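Local coordinates for synaptonemal complex protein 2 (Mus musculus, PDB 5IWZ) that helps build the axial and lateral elements of synaptonemal complexes in meiotic prophase and is required for normal chromosome synapsis and fertility, at residues P8-I17 with P28-I37. Residues are numbered along the deposited sequence; the frame is centred on the assembly and turned at random.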
loop_
_atom_site.group_PDB
_atom_site.type_symbol
_atom_site.label_atom_id
_atom_site.label_comp_id
_atom_site.label_asym_id
_atom_site.label_seq_id
_atom_site.Cartn_x
_atom_site.Cartn_y
_atom_site.Cartn_z
ATOM N N PRO A 8 -18.199 27.699 9.399
ATOM C CA PRO A 8 -16.749 27.503 9.525
ATOM C C PRO A 8 -16.006 28.440 8.588
ATOM O O PRO A 8 -16.480 28.751 7.496
ATOM C CB PRO A 8 -16.546 26.038 9.113
ATOM C CG PRO A 8 -17.947 25.458 8.870
ATOM C CD PRO A 8 -18.852 26.626 8.633
ATOM N N ASP A 9 -14.828 28.892 9.017
ATOM C CA ASP A 9 -14.038 29.851 8.243
ATOM C C ASP A 9 -12.654 29.277 7.951
ATOM O O ASP A 9 -11.823 29.163 8.860
ATOM C CB ASP A 9 -13.919 31.184 8.980
ATOM C CG ASP A 9 -13.281 32.279 8.122
ATOM O OD1 ASP A 9 -13.082 33.403 8.634
ATOM O OD2 ASP A 9 -12.982 32.016 6.933
ATOM N N LEU A 10 -12.394 28.963 6.673
ATOM C CA LEU A 10 -11.088 28.418 6.292
ATOM C C LEU A 10 -9.946 29.356 6.657
ATOM O O LEU A 10 -8.859 28.893 7.025
ATOM C CB LEU A 10 -11.043 28.116 4.799
ATOM C CG LEU A 10 -11.803 26.856 4.410
ATOM C CD1 LEU A 10 -11.948 26.812 2.911
ATOM C CD2 LEU A 10 -11.079 25.620 4.919
ATOM N N GLN A 11 -10.169 30.671 6.575
ATOM C CA GLN A 11 -9.135 31.630 6.946
ATOM C C GLN A 11 -8.696 31.485 8.396
ATOM O O GLN A 11 -7.668 32.057 8.778
ATOM C CB GLN A 11 -9.640 33.054 6.703
ATOM C CG GLN A 11 -10.080 33.309 5.277
ATOM C CD GLN A 11 -10.781 34.642 5.128
ATOM O OE1 GLN A 11 -10.402 35.467 4.293
ATOM N NE2 GLN A 11 -11.809 34.868 5.949
ATOM N N GLN A 12 -9.446 30.734 9.196
ATOM C CA GLN A 12 -9.193 30.516 10.609
ATOM C C GLN A 12 -8.451 29.217 10.881
ATOM O O GLN A 12 -8.405 28.781 12.038
ATOM C CB GLN A 12 -10.519 30.503 11.367
ATOM C CG GLN A 12 -11.330 31.742 11.175
ATOM C CD GLN A 12 -11.040 32.754 12.241
ATOM O OE1 GLN A 12 -11.748 32.828 13.249
ATOM N NE2 GLN A 12 -9.986 33.539 12.040
ATOM N N LEU A 13 -7.887 28.589 9.842
ATOM C CA LEU A 13 -7.202 27.308 9.991
ATOM C C LEU A 13 -6.233 27.308 11.162
ATOM O O LEU A 13 -6.234 26.379 11.975
ATOM C CB LEU A 13 -6.454 26.945 8.702
ATOM C CG LEU A 13 -5.676 25.617 8.743
ATOM C CD1 LEU A 13 -6.601 24.426 8.997
ATOM C CD2 LEU A 13 -4.847 25.376 7.461
ATOM N N GLU A 14 -5.377 28.335 11.260
ATOM C CA GLU A 14 -4.394 28.327 12.339
ATOM C C GLU A 14 -5.074 28.429 13.699
ATOM O O GLU A 14 -4.661 27.760 14.658
ATOM C CB GLU A 14 -3.365 29.443 12.155
ATOM C CG GLU A 14 -2.315 29.442 13.260
ATOM C CD GLU A 14 -1.016 30.173 12.896
ATOM O OE1 GLU A 14 -0.868 30.639 11.747
ATOM O OE2 GLU A 14 -0.133 30.265 13.778
ATOM N N LYS A 15 -6.140 29.230 13.801
ATOM C CA LYS A 15 -6.854 29.294 15.069
ATOM C C LYS A 15 -7.509 27.960 15.403
ATOM O O LYS A 15 -7.542 27.567 16.578
ATOM C CB LYS A 15 -7.874 30.435 15.050
ATOM C CG LYS A 15 -7.212 31.810 15.157
ATOM C CD LYS A 15 -8.036 32.913 14.507
ATOM C CE LYS A 15 -7.445 34.285 14.808
ATOM N NZ LYS A 15 -8.182 35.040 15.860
ATOM N N CYS A 16 -7.979 27.222 14.393
ATOM C CA CYS A 16 -8.467 25.870 14.653
ATOM C C CYS A 16 -7.362 24.997 15.229
ATOM O O CYS A 16 -7.606 24.201 16.147
ATOM C CB CYS A 16 -9.025 25.236 13.371
ATOM S SG CYS A 16 -10.423 26.121 12.673
ATOM N N ILE A 17 -6.142 25.126 14.700
ATOM C CA ILE A 17 -5.022 24.341 15.215
ATOM C C ILE A 17 -4.708 24.751 16.652
ATOM O O ILE A 17 -4.430 23.898 17.512
ATOM C CB ILE A 17 -3.796 24.485 14.285
ATOM C CG1 ILE A 17 -4.064 23.856 12.900
ATOM C CG2 ILE A 17 -2.520 23.921 14.947
ATOM C CD1 ILE A 17 -4.346 22.354 12.920
ATOM N N PRO A 28 -13.712 22.814 15.784
ATOM C CA PRO A 28 -13.441 23.794 14.708
ATOM C C PRO A 28 -12.698 23.187 13.529
ATOM O O PRO A 28 -13.133 23.343 12.384
ATOM C CB PRO A 28 -12.630 24.891 15.429
ATOM C CG PRO A 28 -13.161 24.841 16.837
ATOM C CD PRO A 28 -13.337 23.351 17.106
ATOM N N LEU A 29 -11.607 22.455 13.773
ATOM C CA LEU A 29 -10.894 21.817 12.672
ATOM C C LEU A 29 -11.815 20.901 11.868
ATOM O O LEU A 29 -11.810 20.930 10.629
ATOM C CB LEU A 29 -9.700 21.034 13.213
ATOM C CG LEU A 29 -8.685 20.557 12.181
ATOM C CD1 LEU A 29 -7.901 21.746 11.586
ATOM C CD2 LEU A 29 -7.754 19.534 12.804
ATOM N N LEU A 30 -12.623 20.093 12.561
ATOM C CA LEU A 30 -13.518 19.181 11.869
ATOM C C LEU A 30 -14.525 19.940 11.016
ATOM O O LEU A 30 -14.890 19.486 9.925
ATOM C CB LEU A 30 -14.238 18.288 12.873
ATOM C CG LEU A 30 -13.493 17.097 13.450
ATOM C CD1 LEU A 30 -14.361 16.441 14.509
ATOM C CD2 LEU A 30 -13.114 16.096 12.362
ATOM N N ALA A 31 -14.977 21.100 11.487
ATOM C CA ALA A 31 -15.938 21.870 10.708
ATOM C C ALA A 31 -15.324 22.329 9.389
ATOM O O ALA A 31 -15.999 22.331 8.348
ATOM C CB ALA A 31 -16.449 23.060 11.524
ATOM N N LEU A 32 -14.034 22.693 9.405
ATOM C CA LEU A 32 -13.370 23.080 8.164
ATOM C C LEU A 32 -13.354 21.935 7.165
ATOM O O LEU A 32 -13.449 22.159 5.954
ATOM C CB LEU A 32 -11.942 23.542 8.431
ATOM C CG LEU A 32 -11.730 24.746 9.328
ATOM C CD1 LEU A 32 -10.275 25.164 9.210
ATOM C CD2 LEU A 32 -12.676 25.876 8.947
ATOM N N LEU A 33 -13.216 20.701 7.649
ATOM C CA LEU A 33 -13.179 19.554 6.755
ATOM C C LEU A 33 -14.479 19.370 5.980
ATOM O O LEU A 33 -14.513 18.549 5.057
ATOM C CB LEU A 33 -12.852 18.279 7.543
ATOM C CG LEU A 33 -11.431 18.151 8.103
ATOM C CD1 LEU A 33 -11.275 16.856 8.869
ATOM C CD2 LEU A 33 -10.399 18.223 6.992
ATOM N N GLN A 34 -15.538 20.108 6.310
ATOM C CA GLN A 34 -16.794 20.004 5.573
ATOM C C GLN A 34 -16.952 21.084 4.508
ATOM O O GLN A 34 -17.970 21.097 3.810
ATOM C CB GLN A 34 -17.998 20.054 6.526
ATOM C CG GLN A 34 -17.837 19.305 7.847
ATOM C CD GLN A 34 -17.341 17.876 7.692
ATOM O OE1 GLN A 34 -17.718 17.166 6.754
ATOM N NE2 GLN A 34 -16.490 17.442 8.630
ATOM N N ILE A 35 -15.974 21.983 4.368
ATOM C CA ILE A 35 -15.983 23.028 3.347
ATOM C C ILE A 35 -15.263 22.520 2.107
ATOM O O ILE A 35 -14.263 21.798 2.204
ATOM C CB ILE A 35 -15.309 24.314 3.865
ATOM C CG1 ILE A 35 -15.926 24.787 5.174
ATOM C CG2 ILE A 35 -15.405 25.424 2.833
ATOM C CD1 ILE A 35 -15.191 25.982 5.754
ATOM N N ASP A 36 -15.761 22.905 0.936
ATOM C CA ASP A 36 -15.048 22.643 -0.306
ATOM C C ASP A 36 -14.059 23.772 -0.556
ATOM O O ASP A 36 -14.446 24.943 -0.608
ATOM C CB ASP A 36 -16.014 22.491 -1.479
ATOM C CG ASP A 36 -16.259 21.035 -1.846
ATOM O OD1 ASP A 36 -17.425 20.581 -1.856
ATOM O OD2 ASP A 36 -15.263 20.334 -2.126
ATOM N N ILE A 37 -12.787 23.403 -0.706
ATOM C CA ILE A 37 -11.719 24.378 -0.894
ATOM C C ILE A 37 -11.890 25.043 -2.249
ATOM O O ILE A 37 -12.010 24.370 -3.281
ATOM C CB ILE A 37 -10.343 23.705 -0.781
ATOM C CG1 ILE A 37 -10.134 23.114 0.617
ATOM C CG2 ILE A 37 -9.230 24.699 -1.127
ATOM C CD1 ILE A 37 -10.088 24.141 1.700
HETATM O O HOH W 1 -10.008 22.550 16.191
#
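The backbones come closest at C16 and L29, where the start of helix 13-23 and residues 28-32 of helix 27-32 run roughly antiparallel, the short axes 9.0 Å apart at 142°, while the loop leading into the first helix passes beside L32 and the type I turn that starts there and ends at I35. At C16 the sulfur lies beside its own backbone N (chi1 -61°), which lodges SG between two neighbours: L32 CD1 at 3.6 Å and P28 CB on the preceding turn. L32 splits its branches. CD1 meets C16 and L13 CD1, whereas CD2 presses on the backbone of D9, 3.4 Å from D9 O. Deeper in, L29 CD1 is shared by L13 CD1 and I17 CD1, and F49 of helix 49-63 packs against both L13 and I17. At the other end, P8 lays CB and CG over A31 CB, and P8 CB also touches I35 CD1 at 3.6 Å. L10 and I35 reach toward each other tip to tip, L10 CD1 against I35 CG2; the same methyl sits tightly on I37 CD1, at 3.5 Å. The polar link is a water: it donates to C16 O and accepts from L29 N, each at 2.9 Å, so it ties together the backbones of the two helices where they come close. This is apolar packing of an antiparallel helical hairpin, here at the N-terminal end of the armadillo-repeat-like domain, backed by helices 49-63 and 66-79, which its side chains touch.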